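Local coordinates for chaperone SycD (Chlamydia pneumoniae, PDB 4NRH), which binds the gatekeeper protein CopN as a type III secretion chaperone and probably takes part in directing translocator secretion, at residues K62-G67 with V93-F98. Sequence-based numbering, arbitrary orientation.
Sequences KVYKEG and VSKFWF
Tyr64 reaches from helix 57-72 to helix 94-106 and meets two successive residues there, Lys95 over one face of its ring and Phe96 beside it. Chi1 of -179° places CG of Tyr64 opposite its backbone N and sends the ring out toward helix 94-106. Lys95 runs as an extended chain back across the phenol: its CD lies 3.8 Å from Tyr64 CZ, and Lys95 CE sits over the face, 3.9 Å from the centroid of the Tyr64 ring, in a CH-pi contact 18° off the normal. This path carries the ammonium past the ring to Glu61, three residues before Tyr64 on helix 57-72, where it forms a salt bridge. Phe96 leans in obliquely, the two ring planes inclined at 36°, and its CD1 comes within 3.7 Å of Tyr64 CD1. The Phe96 ring is backed by Val93, whose CG1 lies 3.6 Å above the plane of that ring, over its centre, while Leu86 of helix 76-89 also touches it. The tyrosine hydroxyl bonds to the Ser99 hydroxyl, which also bonds to the Lys95 carbonyl, so the far end of Tyr64 is tied to helix 94-106. Packing of a helix on the next but one, with 76-89 linking them in sequence, is characteristic of tetratricopeptide-repeat folds.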
# COMPACT_ATOMS: atom_id res chain seq x y z
N LYS D 62 -24.06 3.17 -5.01
CA LYS D 62 -23.66 3.58 -6.35
C LYS D 62 -22.67 2.59 -6.94
O LYS D 62 -22.77 2.20 -8.10
CB LYS D 62 -23.04 4.98 -6.34
CG LYS D 62 -24.00 6.12 -6.02
CD LYS D 62 -23.25 7.44 -6.00
CE LYS D 62 -24.17 8.61 -5.68
NZ LYS D 62 -23.42 9.89 -5.56
N VAL D 63 -21.71 2.18 -6.12
CA VAL D 63 -20.70 1.21 -6.52
C VAL D 63 -21.33 -0.15 -6.79
O VAL D 63 -20.94 -0.86 -7.72
CB VAL D 63 -19.59 1.08 -5.45
CG1 VAL D 63 -18.58 0.02 -5.85
CG2 VAL D 63 -18.90 2.42 -5.24
N TYR D 64 -22.32 -0.51 -5.97
CA TYR D 64 -23.02 -1.78 -6.13
C TYR D 64 -23.71 -1.86 -7.49
O TYR D 64 -23.66 -2.90 -8.16
CB TYR D 64 -24.05 -1.98 -5.02
CG TYR D 64 -24.80 -3.29 -5.13
CD1 TYR D 64 -24.14 -4.50 -4.99
CD2 TYR D 64 -26.16 -3.32 -5.38
CE1 TYR D 64 -24.81 -5.71 -5.09
CE2 TYR D 64 -26.85 -4.51 -5.48
CZ TYR D 64 -26.17 -5.70 -5.34
OH TYR D 64 -26.85 -6.90 -5.44
N LYS D 65 -24.36 -0.78 -7.89
CA LYS D 65 -25.03 -0.71 -9.18
C LYS D 65 -24.02 -0.85 -10.32
O LYS D 65 -24.31 -1.48 -11.34
CB LYS D 65 -25.83 0.58 -9.32
CG LYS D 65 -27.09 0.61 -8.48
CD LYS D 65 -27.83 1.93 -8.61
CE LYS D 65 -28.25 2.18 -10.05
NZ LYS D 65 -28.86 3.53 -10.22
N GLU D 66 -22.85 -0.24 -10.15
CA GLU D 66 -21.79 -0.34 -11.15
C GLU D 66 -21.36 -1.79 -11.35
O GLU D 66 -21.17 -2.24 -12.48
CB GLU D 66 -20.58 0.50 -10.73
CG GLU D 66 -20.84 1.99 -10.66
CD GLU D 66 -19.59 2.79 -10.36
OE1 GLU D 66 -18.71 2.28 -9.63
OE2 GLU D 66 -19.48 3.94 -10.85
N GLY D 67 -21.22 -2.52 -10.25
CA GLY D 67 -20.87 -3.93 -10.30
C GLY D 67 -22.01 -4.75 -10.85
O GLY D 67 -21.80 -5.71 -11.59
N VAL D 93 -22.79 -6.76 4.48
CA VAL D 93 -23.90 -6.61 3.55
C VAL D 93 -24.03 -7.87 2.70
O VAL D 93 -23.17 -8.15 1.86
CB VAL D 93 -23.72 -5.38 2.64
CG1 VAL D 93 -24.94 -5.21 1.74
CG2 VAL D 93 -23.49 -4.13 3.47
N SER D 94 -25.09 -8.63 2.94
CA SER D 94 -25.24 -9.96 2.36
C SER D 94 -25.33 -9.97 0.84
O SER D 94 -24.87 -10.90 0.19
CB SER D 94 -26.47 -10.65 2.95
OG SER D 94 -27.65 -9.92 2.65
N LYS D 95 -25.94 -8.93 0.27
CA LYS D 95 -26.10 -8.86 -1.18
C LYS D 95 -24.77 -8.62 -1.89
O LYS D 95 -24.63 -8.92 -3.08
CB LYS D 95 -27.12 -7.79 -1.57
CG LYS D 95 -26.64 -6.36 -1.42
CD LYS D 95 -27.73 -5.39 -1.86
CE LYS D 95 -27.26 -3.95 -1.81
NZ LYS D 95 -28.33 -3.01 -2.24
N PHE D 96 -23.79 -8.08 -1.17
CA PHE D 96 -22.45 -7.90 -1.73
C PHE D 96 -21.81 -9.27 -1.97
O PHE D 96 -21.28 -9.54 -3.04
CB PHE D 96 -21.56 -7.06 -0.81
CG PHE D 96 -21.97 -5.61 -0.72
CD1 PHE D 96 -22.98 -5.10 -1.51
CD2 PHE D 96 -21.32 -4.76 0.16
CE1 PHE D 96 -23.35 -3.77 -1.42
CE2 PHE D 96 -21.68 -3.43 0.26
CZ PHE D 96 -22.70 -2.93 -0.53
N TRP D 97 -21.86 -10.11 -0.94
CA TRP D 97 -21.35 -11.47 -1.03
C TRP D 97 -22.12 -12.32 -2.05
O TRP D 97 -21.53 -13.14 -2.75
CB TRP D 97 -21.40 -12.15 0.34
CG TRP D 97 -20.32 -11.73 1.28
CD1 TRP D 97 -20.43 -10.83 2.30
CD2 TRP D 97 -18.97 -12.21 1.32
NE1 TRP D 97 -19.23 -10.71 2.96
CE2 TRP D 97 -18.32 -11.55 2.37
CE3 TRP D 97 -18.26 -13.14 0.55
CZ2 TRP D 97 -16.98 -11.79 2.69
CZ3 TRP D 97 -16.93 -13.37 0.86
CH2 TRP D 97 -16.31 -12.70 1.92
N PHE D 98 -23.43 -12.11 -2.11
CA PHE D 98 -24.28 -12.91 -2.98
C PHE D 98 -23.98 -12.60 -4.44
O PHE D 98 -23.86 -13.51 -5.27
CB PHE D 98 -25.76 -12.64 -2.68
CG PHE D 98 -26.67 -13.79 -3.01
CD1 PHE D 98 -26.17 -14.96 -3.57
CD2 PHE D 98 -28.03 -13.71 -2.76
CE1 PHE D 98 -27.00 -16.02 -3.87
CE2 PHE D 98 -28.87 -14.76 -3.06
CZ PHE D 98 -28.36 -15.92 -3.62